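Local atomic coordinates of transcriptional regulator, LacI family (Burkholderia phymatum, PDB entry 2RGY), a protein that probably regulates transcription as a LacI-family DNA-binding protein whose periplasmic-binding-protein-like domain responds to a small effector, perhaps a sugar. Residues G70-S75 against N250-L255; F95-F100 against S107-H112; L131-G136 against D162-I167; T238-P243 against V272-R277; A245-N250 against R268-T273. All blocks are in the same frame, centred on the assembly; numbering follows the deposited sequence.

Contact 1. Residues G70-S75 against N250-L255; sequences GVVVIS and NAVRWL
Val72 and Leu255 make the central apolar contact between strand 70-73 and helix 244-260. The branch CG2 of Val72 stands 3.4 Å from CD2 of Leu255, closer than carbon atoms usually pack, and the two side chains meet at a slant. Leu255 reaches this far because its CG lies anti to the backbone N (chi1 -175°), which carries the isobutyl group off the helix and onto the strand. A looser touch of the same kind comes one helical turn earlier, where CG2 of Val252 lies 4.3 Å from the same Val72 methyl. One methyl of Val72 thus touches two helix residues three positions apart.

Contacts with the strand backbone form the second group. CD2 of Leu255 also rests 4.0 Å from the Val71 N and 4.2 Å from the Gly70 C. A side chain on Gly70 would point at Leu255; having none, it lets the leucine settle against the main chain. No hydrogen bond crosses here, as suits a buried seam of valine and leucine.

The axes of strand 70-73 and helix segment 250-255 come within 9.5 Å of each other, nearly antiparallel at 162°. Val72 also touches Ile11 and Leu13 of strand 10-14, while helix 21-36 adjoins Val252. Helices packed on a central parallel sheet are the hallmark of the alpha/beta subdomains in LacI-type, periplasmic-binding-protein-like folds.

Contact 2. Residues F95-F100 against S107-H112; sequences FLNRAF and SFCPDH
His112 donates from NE2 to Asn97 OD1 across 2.6 Å, in a bond that is short and only moderately bent (154° at the hydrogen). The acceptor lies in the imidazole plane; NE2 is tilted 33° from the amide's carbonyl plane, and the amide and ring planes are 81° apart. Asparagine suits this corner: its backbone adopts positive phi, a conformation it tolerates well, while its amide supplies the acceptor. The other imidazole nitrogen, ND1, bonds to the hydroxyl of Tyr224, so the ring is held from both ends.

Ser107 OG gives an equally short bond, 2.6 Å, to Arg98 O, approaching from above the carbonyl plane and pinning the chain as it leaves the strand. Between these side-chain bonds lies a brief parallel ladder: Phe108 N meets Phe95 O at 3.0 Å, and Asn97 N meets Phe108 O at 3.0 Å.

Packing surrounds the polar core. Cys109 SG lies 3.4 Å from the Asn97 C, and Pro110 CG sits 3.4 Å above one face of the His112 ring, toward its rim. Phe95 CE2 lies over the centre of the Phe100 ring.

Strand 107-108 thereby becomes the last strand of the parallel sheet, beside 93-96. Leu96 and Phe108 turn to helix 244-260, Phe95 and Phe100 to helix 80-89, and Asn97 and His112 meet helix 141-155.

Contact 3. Residues L131-G136 against D162-I167; sequences LAVISG and DSVPLI
Pro165 brings the one ring of this contact, a pyrrolidine lying beside the start of strand 131-135. Its CG atom meets the Ala132 CB at 3.7 Å; the small alanine leaves space for a ring here. Without an N-H the proline cannot donate to Leu131 O, against which its CD rests at 3.4 Å; its own carbonyl still accepts, Pro165 O from Val133 N at 2.9 Å.

The parallel ladder continues with Ile167 N to Val133 O, 2.9 Å, and Ser135 N to Ile167 O, 3.0 Å. Leu166 swings its CG anti to the backbone N (chi1 -170°), which lays CD2 against Val133, only 3.3 Å from its CB. Val164 CG1 borders the same valine. Beta-branched and leucine side chains suit this apolar face, on which Phe150 and Phe151 of helix 141-155 pack against Val133 and Val164 respectively.

Strand 131-135, helix 141-155 and strand 166-168 form a beta-alpha-beta crossover, the building unit of Rossmann-like periplasmic-binding-protein domains.

Contact 4. Residues T238-P243 against V272-R277; sequences TSVHIP and VTVSMR
Thr238 and Arg277 are brought together by a side-chain rotation: the threonine OG1 sits beside its own backbone N (chi1 -70°), where it accepts the backbone N-H of Arg277, N to OG1 2.8 Å. Val272 turns the other way (chi1 61°), its CG1 wedged between backbone N and carbonyl carbon; CG2 is thereby sent across to Val240 CG1 at 3.6 Å and Ile242 CD1 at 3.7 Å.

Between these ends runs an antiparallel ladder. Ser239 and Ser275 form a hydrogen-bonded pair, with Ser275 N to Ser239 O at 2.7 Å and the return bond from Ser239 N to Ser275 O at 3.1 Å. His241 N reaches Thr273 O at 2.6 Å, whereas the reverse bond is weak. Val240 faces Val274 as the non-hydrogen-bonded pair, and both valines suit the apolar face, Val274 lying on helix 112-125.

Ser239, His241, Thr273 and Ser275 make the other face polar. His241 ND1 and Ser275 OG both bond to Asp226 OD2, tying the two strands to one carboxylate. Arg277, just past the strand, reaches its OD1 in a salt bridge through NH2, while NH1 bonds to Leu237 O.

Strand 273-275 thus adds an antiparallel edge to an otherwise parallel sheet, as in the C-terminal subdomain of LacI-type effector-binding folds.

Contact 5. Residues A245-N250 against R268-T273; sequences AELTQN and REFPVT
Phe270 carries the tight part of this contact, its ring lodged against one side of helix 244-260. Glu246 CB stands 3.7 Å from the centroid of the Phe270 ring and just 3° off the normal, a CH-pi contact squarely over one face. Leu247 CD2 comes instead to the edge, near the ring plane, 3.6 Å from CD1 of Phe270. From the next turn Asn250 adds ND2, 3.3 Å from CZ of Phe270, with amide and ring planes inclined by 38°. The phenylalanine is thus met by a methylene, a methyl of a branched side chain and an amide, and its flat shape lets it serve all three.

The Asn250 amide is fixed by the helix itself: ND2 donates to Glu246 O at 2.8 Å, from the face of the carbonyl opposite to that used by Asn250 N. Its OD1 is taken by Phe267 N, in the loop just before the second segment.

The remainder is loose. Leu247 CD2 merely grazes the Arg268 O at 4.0 Å, no hydrogen bond crosses between the segments, and Glu269 and Pro271 direct their side chains away from the helix to exposed positions, fitting for a charged residue and a loop proline.

Around this join, Pro243 just ahead of the helix packs on Phe270, Arg268 touches Phe108 of strand 107-108 and its NH2 bonds to Asp105 O, and the loop runs on into strand 273-275.

How the contacts relate
Contacts 1 and 2 share the N-terminal parallel sheet, their centres 11 Å apart, with Ala251 packing on Leu96 and Phe108. Contacts 3 and 4 belong to the second, mixed sheet, with centres 20 Å apart and no touch. Contact 5 lies between: it shares Asn250 and helix 244-260 with contact 1, and Val272 and Thr273 with contact 4. Contacts 1 and 3 are farthest separated, about 33 Å between centres. Along the chain, contact 1 spans 2 and then 3, and alternates with 4 and 5, which end on the same stretch. The chain therefore crosses between two subdomains repeatedly, consistent with the multi-strand hinge of LacI-type proteins, where Pro110 packs on Ile242 and Pro243.

Contact 1. Residues G70-S75 against N250-L255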
# COMPACT_ATOMS: atom_id res chain seq x y z
N GLY A 70 -22.08 -5.26 -12.14
CA GLY A 70 -21.14 -4.61 -13.04
C GLY A 70 -19.74 -5.01 -12.62
O GLY A 70 -19.53 -5.44 -11.49
N VAL A 71 -18.78 -4.86 -13.52
CA VAL A 71 -17.41 -5.22 -13.19
C VAL A 71 -16.42 -4.13 -13.58
O VAL A 71 -16.43 -3.65 -14.72
CB VAL A 71 -17.00 -6.54 -13.87
CG1 VAL A 71 -15.58 -6.91 -13.46
CG2 VAL A 71 -17.97 -7.64 -13.51
N VAL A 72 -15.59 -3.73 -12.62
CA VAL A 72 -14.57 -2.72 -12.85
C VAL A 72 -13.26 -3.47 -13.05
O VAL A 72 -12.88 -4.31 -12.23
CB VAL A 72 -14.42 -1.76 -11.65
CG1 VAL A 72 -13.34 -0.74 -11.94
CG2 VAL A 72 -15.75 -1.06 -11.37
N VAL A 73 -12.55 -3.16 -14.13
CA VAL A 73 -11.32 -3.87 -14.41
C VAL A 73 -10.12 -3.02 -14.76
O VAL A 73 -10.22 -2.13 -15.59
CB VAL A 73 -11.55 -4.89 -15.55
CG1 VAL A 73 -10.25 -5.59 -15.91
CG2 VAL A 73 -12.61 -5.90 -15.15
N ILE A 74 -9.00 -3.30 -14.11
CA ILE A 74 -7.75 -2.62 -14.42
C ILE A 74 -6.65 -3.67 -14.45
O ILE A 74 -6.47 -4.42 -13.49
CB ILE A 74 -7.37 -1.52 -13.40
CG1 ILE A 74 -6.02 -0.90 -13.79
CG2 ILE A 74 -7.30 -2.08 -12.00
CD1 ILE A 74 -5.64 0.32 -12.95
N SER A 75 -5.94 -3.74 -15.56
CA SER A 75 -4.86 -4.70 -15.73
C SER A 75 -4.08 -4.35 -16.98
O SER A 75 -4.67 -4.04 -18.01
CB SER A 75 -5.42 -6.12 -15.86
OG SER A 75 -4.44 -7.03 -16.32
N ASN A 250 -15.10 8.73 -11.58
CA ASN A 250 -15.94 8.87 -12.76
C ASN A 250 -16.19 7.54 -13.49
O ASN A 250 -17.28 7.31 -14.03
CB ASN A 250 -15.34 9.92 -13.69
CG ASN A 250 -15.62 11.34 -13.21
OD1 ASN A 250 -16.70 11.88 -13.45
ND2 ASN A 250 -14.66 11.93 -12.50
N ALA A 251 -15.19 6.67 -13.51
CA ALA A 251 -15.34 5.37 -14.16
C ALA A 251 -16.40 4.57 -13.40
O ALA A 251 -17.27 3.95 -14.00
CB ALA A 251 -14.01 4.62 -14.16
N VAL A 252 -16.32 4.60 -12.07
CA VAL A 252 -17.27 3.87 -11.25
C VAL A 252 -18.67 4.50 -11.29
O VAL A 252 -19.66 3.79 -11.26
CB VAL A 252 -16.77 3.76 -9.80
CG1 VAL A 252 -17.81 3.06 -8.94
CG2 VAL A 252 -15.47 2.97 -9.77
N ARG A 253 -18.74 5.83 -11.35
CA ARG A 253 -20.04 6.50 -11.43
C ARG A 253 -20.73 6.15 -12.75
O ARG A 253 -21.94 5.90 -12.78
CB ARG A 253 -19.87 8.01 -11.30
CG ARG A 253 -19.60 8.45 -9.88
CD ARG A 253 -19.43 9.95 -9.77
NE ARG A 253 -19.34 10.37 -8.37
CZ ARG A 253 -19.10 11.61 -7.97
NH1 ARG A 253 -18.92 12.58 -8.86
NH2 ARG A 253 -19.05 11.89 -6.68
N TRP A 254 -19.96 6.13 -13.83
CA TRP A 254 -20.48 5.79 -15.15
C TRP A 254 -21.10 4.40 -15.08
O TRP A 254 -22.21 4.19 -15.58
CB TRP A 254 -19.36 5.80 -16.18
CG TRP A 254 -19.82 5.47 -17.57
CD1 TRP A 254 -20.45 6.32 -18.45
CD2 TRP A 254 -19.72 4.20 -18.24
NE1 TRP A 254 -20.74 5.65 -19.62
CE2 TRP A 254 -20.30 4.35 -19.52
CE3 TRP A 254 -19.20 2.95 -17.88
CZ2 TRP A 254 -20.38 3.29 -20.44
CZ3 TRP A 254 -19.27 1.89 -18.80
CH2 TRP A 254 -19.86 2.08 -20.07
N LEU A 255 -20.39 3.48 -14.45
CA LEU A 255 -20.86 2.10 -14.32
C LEU A 255 -22.11 2.03 -13.45
O LEU A 255 -23.06 1.31 -13.76
CB LEU A 255 -19.75 1.24 -13.71
CG LEU A 255 -20.01 -0.26 -13.59
CD1 LEU A 255 -20.27 -0.84 -14.98
CD2 LEU A 255 -18.81 -0.95 -12.93

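Contact 2. Residues F95-F100 against S107-H112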
# COMPACT_ATOMS: atom_id res chain seq x y z
N PHE A 95 -13.34 -0.17 -17.96
CA PHE A 95 -11.91 -0.41 -17.98
C PHE A 95 -11.11 0.83 -17.59
O PHE A 95 -11.31 1.90 -18.15
CB PHE A 95 -11.49 -0.86 -19.37
CG PHE A 95 -12.19 -2.08 -19.84
CD1 PHE A 95 -11.96 -3.32 -19.23
CD2 PHE A 95 -13.11 -2.01 -20.89
CE1 PHE A 95 -12.64 -4.47 -19.64
CE2 PHE A 95 -13.80 -3.15 -21.32
CZ PHE A 95 -13.56 -4.39 -20.69
N LEU A 96 -10.21 0.69 -16.63
CA LEU A 96 -9.39 1.80 -16.18
C LEU A 96 -7.97 1.71 -16.74
O LEU A 96 -7.45 0.62 -16.97
CB LEU A 96 -9.30 1.82 -14.65
CG LEU A 96 -10.53 1.37 -13.85
CD1 LEU A 96 -10.17 1.28 -12.37
CD2 LEU A 96 -11.68 2.32 -14.09
N ASN A 97 -7.36 2.87 -16.96
CA ASN A 97 -5.98 2.98 -17.46
C ASN A 97 -5.62 2.34 -18.80
O ASN A 97 -4.43 2.12 -19.08
CB ASN A 97 -5.02 2.47 -16.38
CG ASN A 97 -3.69 3.21 -16.39
OD1 ASN A 97 -3.65 4.44 -16.52
ND2 ASN A 97 -2.60 2.47 -16.22
N ARG A 98 -6.61 2.01 -19.62
CA ARG A 98 -6.36 1.47 -20.96
C ARG A 98 -7.58 1.68 -21.83
O ARG A 98 -8.70 1.78 -21.34
CB ARG A 98 -5.97 -0.02 -20.93
CG ARG A 98 -7.01 -0.98 -20.45
CD ARG A 98 -6.37 -2.36 -20.35
NE ARG A 98 -5.94 -2.86 -21.65
CZ ARG A 98 -5.07 -3.85 -21.82
NH1 ARG A 98 -4.53 -4.45 -20.77
NH2 ARG A 98 -4.78 -4.26 -23.05
N ALA A 99 -7.35 1.77 -23.13
CA ALA A 99 -8.42 2.02 -24.09
C ALA A 99 -9.30 0.81 -24.40
O ALA A 99 -8.91 -0.33 -24.16
CB ALA A 99 -7.83 2.59 -25.39
N PHE A 100 -10.48 1.09 -24.95
CA PHE A 100 -11.42 0.04 -25.33
C PHE A 100 -12.16 0.53 -26.59
O PHE A 100 -13.31 0.99 -26.53
CB PHE A 100 -12.40 -0.24 -24.20
CG PHE A 100 -13.25 -1.45 -24.43
CD1 PHE A 100 -12.66 -2.69 -24.67
CD2 PHE A 100 -14.64 -1.34 -24.46
CE1 PHE A 100 -13.45 -3.81 -24.94
CE2 PHE A 100 -15.44 -2.46 -24.72
CZ PHE A 100 -14.85 -3.69 -24.96
N SER A 107 -14.03 3.15 -21.33
CA SER A 107 -12.62 3.34 -21.02
C SER A 107 -12.34 4.71 -20.38
O SER A 107 -12.74 5.75 -20.91
CB SER A 107 -11.77 3.20 -22.29
OG SER A 107 -10.43 3.60 -22.05
N PHE A 108 -11.67 4.68 -19.24
CA PHE A 108 -11.30 5.89 -18.51
C PHE A 108 -9.79 5.85 -18.34
O PHE A 108 -9.26 5.06 -17.57
CB PHE A 108 -12.03 5.92 -17.17
CG PHE A 108 -13.48 6.28 -17.30
CD1 PHE A 108 -13.90 7.60 -17.07
CD2 PHE A 108 -14.42 5.33 -17.71
CE1 PHE A 108 -15.24 7.96 -17.25
CE2 PHE A 108 -15.76 5.68 -17.91
CZ PHE A 108 -16.18 7.00 -17.67
N CYS A 109 -9.11 6.70 -19.09
CA CYS A 109 -7.65 6.71 -19.08
C CYS A 109 -7.07 8.12 -19.10
O CYS A 109 -7.52 8.97 -19.84
CB CYS A 109 -7.16 5.94 -20.31
SG CYS A 109 -5.44 5.35 -20.27
N PRO A 110 -6.05 8.37 -18.27
CA PRO A 110 -5.47 9.71 -18.28
C PRO A 110 -4.58 9.87 -19.52
O PRO A 110 -4.43 8.94 -20.31
CB PRO A 110 -4.67 9.74 -16.98
CG PRO A 110 -4.16 8.34 -16.90
CD PRO A 110 -5.38 7.51 -17.28
N ASP A 111 -4.00 11.05 -19.69
CA ASP A 111 -3.13 11.31 -20.83
C ASP A 111 -1.68 10.95 -20.49
O ASP A 111 -0.91 11.80 -20.08
CB ASP A 111 -3.23 12.80 -21.21
CG ASP A 111 -2.48 13.12 -22.49
OD1 ASP A 111 -2.64 14.25 -23.00
OD2 ASP A 111 -1.74 12.25 -22.98
N HIS A 112 -1.33 9.67 -20.66
CA HIS A 112 0.02 9.20 -20.34
C HIS A 112 1.10 9.79 -21.25
O HIS A 112 2.24 9.95 -20.84
CB HIS A 112 0.07 7.67 -20.41
CG HIS A 112 -0.65 6.99 -19.29
ND1 HIS A 112 -0.35 7.20 -17.97
CD2 HIS A 112 -1.68 6.10 -19.31
CE1 HIS A 112 -1.16 6.48 -17.21
NE2 HIS A 112 -1.98 5.81 -18.00

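Contact 3. Residues L131-G136 against D162-I167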
# COMPACT_ATOMS: atom_id res chain seq x y z
N LEU A 131 20.25 11.24 -19.84
CA LEU A 131 19.18 10.67 -19.04
C LEU A 131 19.14 9.15 -19.13
O LEU A 131 19.75 8.55 -20.01
CB LEU A 131 17.85 11.25 -19.53
CG LEU A 131 17.88 12.77 -19.72
CD1 LEU A 131 16.72 13.20 -20.58
CD2 LEU A 131 17.84 13.44 -18.36
N ALA A 132 18.39 8.54 -18.21
CA ALA A 132 18.22 7.10 -18.16
C ALA A 132 16.76 6.81 -17.79
O ALA A 132 16.10 7.64 -17.17
CB ALA A 132 19.17 6.48 -17.12
N VAL A 133 16.27 5.63 -18.17
CA VAL A 133 14.89 5.27 -17.86
C VAL A 133 14.71 3.84 -17.37
O VAL A 133 15.31 2.90 -17.90
CB VAL A 133 13.98 5.44 -19.10
CG1 VAL A 133 12.56 5.07 -18.73
CG2 VAL A 133 14.06 6.87 -19.64
N ILE A 134 13.88 3.68 -16.35
CA ILE A 134 13.55 2.36 -15.81
C ILE A 134 12.04 2.30 -16.04
O ILE A 134 11.29 3.03 -15.39
CB ILE A 134 13.85 2.26 -14.30
CG1 ILE A 134 15.36 2.25 -14.07
CG2 ILE A 134 13.22 0.99 -13.74
CD1 ILE A 134 15.76 2.22 -12.61
N SER A 135 11.60 1.46 -16.97
CA SER A 135 10.18 1.39 -17.27
C SER A 135 9.46 0.14 -16.78
O SER A 135 10.04 -0.72 -16.11
CB SER A 135 9.96 1.53 -18.77
OG SER A 135 10.08 0.28 -19.45
N GLY A 136 8.18 0.07 -17.12
CA GLY A 136 7.38 -1.08 -16.78
C GLY A 136 7.46 -2.00 -17.97
O GLY A 136 8.25 -1.75 -18.88
N ASP A 162 17.33 6.10 -29.16
CA ASP A 162 18.31 5.02 -29.16
C ASP A 162 19.56 5.20 -28.31
O ASP A 162 20.25 4.22 -28.02
CB ASP A 162 18.73 4.68 -30.61
CG ASP A 162 19.29 5.87 -31.36
OD1 ASP A 162 19.92 6.75 -30.72
OD2 ASP A 162 19.13 5.93 -32.61
N SER A 163 19.85 6.42 -27.90
CA SER A 163 21.04 6.68 -27.09
C SER A 163 20.75 6.73 -25.60
O SER A 163 21.63 7.00 -24.79
CB SER A 163 21.67 8.01 -27.50
OG SER A 163 20.77 9.07 -27.19
N VAL A 164 19.50 6.47 -25.22
CA VAL A 164 19.12 6.53 -23.81
C VAL A 164 18.99 5.16 -23.16
O VAL A 164 18.20 4.33 -23.59
CB VAL A 164 17.77 7.28 -23.65
CG1 VAL A 164 17.32 7.26 -22.19
CG2 VAL A 164 17.92 8.71 -24.14
N PRO A 165 19.80 4.90 -22.11
CA PRO A 165 19.70 3.60 -21.44
C PRO A 165 18.28 3.39 -20.91
O PRO A 165 17.72 4.24 -20.22
CB PRO A 165 20.75 3.70 -20.32
CG PRO A 165 20.95 5.19 -20.14
CD PRO A 165 20.90 5.70 -21.56
N LEU A 166 17.70 2.24 -21.26
CA LEU A 166 16.34 1.90 -20.88
C LEU A 166 16.30 0.48 -20.34
O LEU A 166 16.59 -0.47 -21.06
CB LEU A 166 15.44 2.03 -22.12
CG LEU A 166 13.91 1.97 -22.05
CD1 LEU A 166 13.50 0.80 -21.21
CD2 LEU A 166 13.35 3.26 -21.48
N ILE A 167 15.94 0.33 -19.07
CA ILE A 167 15.84 -0.99 -18.45
C ILE A 167 14.36 -1.36 -18.32
O ILE A 167 13.60 -0.63 -17.69
CB ILE A 167 16.45 -1.01 -17.03
CG1 ILE A 167 17.82 -0.32 -17.02
CG2 ILE A 167 16.59 -2.43 -16.56
CD1 ILE A 167 18.89 -1.06 -17.81

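Contact 4. Residues T238-P243 against V272-R277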
# COMPACT_ATOMS: atom_id res chain seq x y z
N THR A 238 9.96 13.79 -6.44
CA THR A 238 9.29 14.63 -7.43
C THR A 238 8.64 13.63 -8.36
O THR A 238 9.28 12.69 -8.83
CB THR A 238 10.30 15.52 -8.19
OG1 THR A 238 10.82 16.52 -7.30
CG2 THR A 238 9.64 16.19 -9.39
N SER A 239 7.35 13.81 -8.63
CA SER A 239 6.63 12.86 -9.45
C SER A 239 5.57 13.48 -10.34
O SER A 239 5.02 14.53 -10.03
CB SER A 239 5.98 11.82 -8.53
OG SER A 239 5.26 10.83 -9.24
N VAL A 240 5.30 12.82 -11.47
CA VAL A 240 4.27 13.26 -12.39
C VAL A 240 2.94 12.87 -11.73
O VAL A 240 2.72 11.70 -11.39
CB VAL A 240 4.41 12.55 -13.76
CG1 VAL A 240 3.22 12.87 -14.64
CG2 VAL A 240 5.70 12.98 -14.44
N HIS A 241 2.07 13.86 -11.54
CA HIS A 241 0.79 13.61 -10.90
C HIS A 241 -0.31 13.15 -11.85
O HIS A 241 -0.73 13.88 -12.74
CB HIS A 241 0.31 14.87 -10.19
CG HIS A 241 -1.01 14.69 -9.51
ND1 HIS A 241 -1.14 14.07 -8.29
CD2 HIS A 241 -2.27 14.98 -9.92
CE1 HIS A 241 -2.42 14.00 -7.97
NE2 HIS A 241 -3.13 14.54 -8.94
N ILE A 242 -0.79 11.93 -11.63
CA ILE A 242 -1.85 11.33 -12.44
C ILE A 242 -3.16 11.38 -11.65
O ILE A 242 -3.21 10.94 -10.50
CB ILE A 242 -1.53 9.84 -12.75
CG1 ILE A 242 -0.26 9.76 -13.61
CG2 ILE A 242 -2.71 9.19 -13.46
CD1 ILE A 242 -0.38 10.48 -14.97
N PRO A 243 -4.25 11.90 -12.26
CA PRO A 243 -5.55 12.01 -11.58
C PRO A 243 -6.26 10.67 -11.47
O PRO A 243 -7.33 10.47 -12.04
CB PRO A 243 -6.30 12.99 -12.47
CG PRO A 243 -5.88 12.54 -13.83
CD PRO A 243 -4.37 12.28 -13.67
N VAL A 272 -2.77 16.52 -16.08
CA VAL A 272 -1.65 15.84 -15.48
C VAL A 272 -0.67 16.98 -15.22
O VAL A 272 -0.50 17.89 -16.04
CB VAL A 272 -1.05 14.82 -16.46
CG1 VAL A 272 -0.56 15.54 -17.70
CG2 VAL A 272 0.09 14.07 -15.81
N THR A 273 -0.05 16.97 -14.05
CA THR A 273 0.90 18.00 -13.67
C THR A 273 2.09 17.33 -13.01
O THR A 273 2.14 16.10 -12.87
CB THR A 273 0.28 18.98 -12.66
OG1 THR A 273 -0.21 18.24 -11.54
CG2 THR A 273 -0.87 19.76 -13.31
N VAL A 274 3.07 18.13 -12.60
CA VAL A 274 4.24 17.59 -11.93
C VAL A 274 4.30 18.07 -10.50
O VAL A 274 4.22 19.27 -10.23
CB VAL A 274 5.54 17.98 -12.65
CG1 VAL A 274 6.73 17.54 -11.83
CG2 VAL A 274 5.59 17.32 -14.01
N SER A 275 4.42 17.13 -9.57
CA SER A 275 4.51 17.48 -8.17
C SER A 275 5.99 17.64 -7.84
O SER A 275 6.69 16.66 -7.61
CB SER A 275 3.87 16.38 -7.32
OG SER A 275 2.51 16.24 -7.67
N MSE A 276 6.45 18.88 -7.84
CA MSE A 276 7.85 19.18 -7.56
C MSE A 276 8.17 19.03 -6.09
O MSE A 276 7.57 19.70 -5.24
CB MSE A 276 8.20 20.60 -8.00
CG MSE A 276 8.41 20.80 -9.50
SE MSE A 276 9.84 19.92 -10.21
CE MSE A 276 11.12 20.31 -9.04
N ARG A 277 9.11 18.15 -5.78
CA ARG A 277 9.51 17.95 -4.39
C ARG A 277 11.01 18.16 -4.28
O ARG A 277 11.50 19.19 -4.74
CB ARG A 277 9.07 16.56 -3.91
CG ARG A 277 7.54 16.40 -3.99
CD ARG A 277 6.99 15.47 -2.92
NE ARG A 277 5.53 15.40 -2.93
CZ ARG A 277 4.81 14.76 -3.84
NH1 ARG A 277 5.41 14.12 -4.83
NH2 ARG A 277 3.49 14.75 -3.76
O HOH W 1 12.78 18.38 -7.01

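Contact 5. Residues A245-N250 against R268-T273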
# COMPACT_ATOMS: atom_id res chain seq x y z
N ALA A 245 -7.63 9.18 -8.65
CA ALA A 245 -8.85 9.20 -7.85
C ALA A 245 -10.03 9.72 -8.67
O ALA A 245 -11.12 9.15 -8.62
CB ALA A 245 -8.65 10.07 -6.62
N GLU A 246 -9.81 10.78 -9.43
CA GLU A 246 -10.86 11.38 -10.26
C GLU A 246 -11.35 10.46 -11.37
O GLU A 246 -12.55 10.33 -11.58
CB GLU A 246 -10.39 12.70 -10.87
CG GLU A 246 -10.08 13.80 -9.87
CD GLU A 246 -8.59 13.89 -9.56
OE1 GLU A 246 -8.02 12.91 -9.04
OE2 GLU A 246 -7.98 14.95 -9.86
N LEU A 247 -10.43 9.84 -12.09
CA LEU A 247 -10.82 8.95 -13.18
C LEU A 247 -11.56 7.73 -12.63
O LEU A 247 -12.54 7.27 -13.23
CB LEU A 247 -9.59 8.52 -13.99
CG LEU A 247 -9.05 9.61 -14.94
CD1 LEU A 247 -7.73 9.17 -15.55
CD2 LEU A 247 -10.08 9.90 -16.03
N THR A 248 -11.12 7.23 -11.49
CA THR A 248 -11.77 6.07 -10.88
C THR A 248 -13.18 6.47 -10.44
O THR A 248 -14.15 5.76 -10.69
CB THR A 248 -10.99 5.55 -9.64
OG1 THR A 248 -9.67 5.15 -10.03
CG2 THR A 248 -11.71 4.37 -9.04
N GLN A 249 -13.29 7.60 -9.76
CA GLN A 249 -14.58 8.07 -9.30
C GLN A 249 -15.56 8.15 -10.48
O GLN A 249 -16.69 7.69 -10.39
CB GLN A 249 -14.42 9.44 -8.64
CG GLN A 249 -15.71 10.10 -8.24
CD GLN A 249 -15.49 11.42 -7.55
OE1 GLN A 249 -14.87 12.34 -8.10
NE2 GLN A 249 -15.98 11.53 -6.33
N ASN A 250 -15.10 8.73 -11.58
CA ASN A 250 -15.94 8.87 -12.76
C ASN A 250 -16.19 7.54 -13.49
O ASN A 250 -17.28 7.31 -14.03
CB ASN A 250 -15.34 9.92 -13.69
CG ASN A 250 -15.62 11.34 -13.21
OD1 ASN A 250 -16.70 11.88 -13.45
ND2 ASN A 250 -14.66 11.93 -12.50
N ARG A 268 -14.37 12.96 -18.16
CA ARG A 268 -13.25 12.11 -18.58
C ARG A 268 -11.93 12.84 -18.82
O ARG A 268 -10.95 12.22 -19.23
CB ARG A 268 -13.63 11.38 -19.87
CG ARG A 268 -14.86 10.52 -19.76
CD ARG A 268 -15.54 10.33 -21.11
NE ARG A 268 -16.74 9.52 -20.97
CZ ARG A 268 -16.73 8.22 -20.74
NH1 ARG A 268 -15.57 7.58 -20.64
NH2 ARG A 268 -17.87 7.56 -20.58
N GLU A 269 -11.90 14.14 -18.57
CA GLU A 269 -10.68 14.92 -18.80
C GLU A 269 -10.13 15.58 -17.55
O GLU A 269 -10.80 16.42 -16.94
CB GLU A 269 -10.95 16.01 -19.85
CG GLU A 269 -11.41 15.48 -21.21
CD GLU A 269 -10.44 14.49 -21.81
OE1 GLU A 269 -9.22 14.77 -21.78
OE2 GLU A 269 -10.87 13.42 -22.31
N PHE A 270 -8.92 15.20 -17.17
CA PHE A 270 -8.29 15.79 -16.01
C PHE A 270 -6.86 16.10 -16.37
O PHE A 270 -6.23 15.38 -17.15
CB PHE A 270 -8.38 14.86 -14.81
CG PHE A 270 -9.79 14.54 -14.44
CD1 PHE A 270 -10.37 13.34 -14.85
CD2 PHE A 270 -10.57 15.47 -13.75
CE1 PHE A 270 -11.72 13.07 -14.59
CE2 PHE A 270 -11.93 15.21 -13.47
CZ PHE A 270 -12.50 14.01 -13.90
N PRO A 271 -6.32 17.20 -15.82
CA PRO A 271 -4.95 17.51 -16.18
C PRO A 271 -3.90 16.71 -15.42
O PRO A 271 -4.12 16.25 -14.30
CB PRO A 271 -4.85 19.01 -15.93
CG PRO A 271 -5.72 19.19 -14.73
CD PRO A 271 -6.93 18.31 -15.05
N VAL A 272 -2.77 16.52 -16.08
CA VAL A 272 -1.65 15.84 -15.48
C VAL A 272 -0.67 16.98 -15.22
O VAL A 272 -0.50 17.89 -16.04
CB VAL A 272 -1.05 14.82 -16.46
CG1 VAL A 272 -0.56 15.54 -17.70
CG2 VAL A 272 0.09 14.07 -15.81
N THR A 273 -0.05 16.97 -14.05
CA THR A 273 0.90 18.00 -13.67
C THR A 273 2.09 17.33 -13.01
O THR A 273 2.14 16.10 -12.87
CB THR A 273 0.28 18.98 -12.66
OG1 THR A 273 -0.21 18.24 -11.54
CG2 THR A 273 -0.87 19.76 -13.31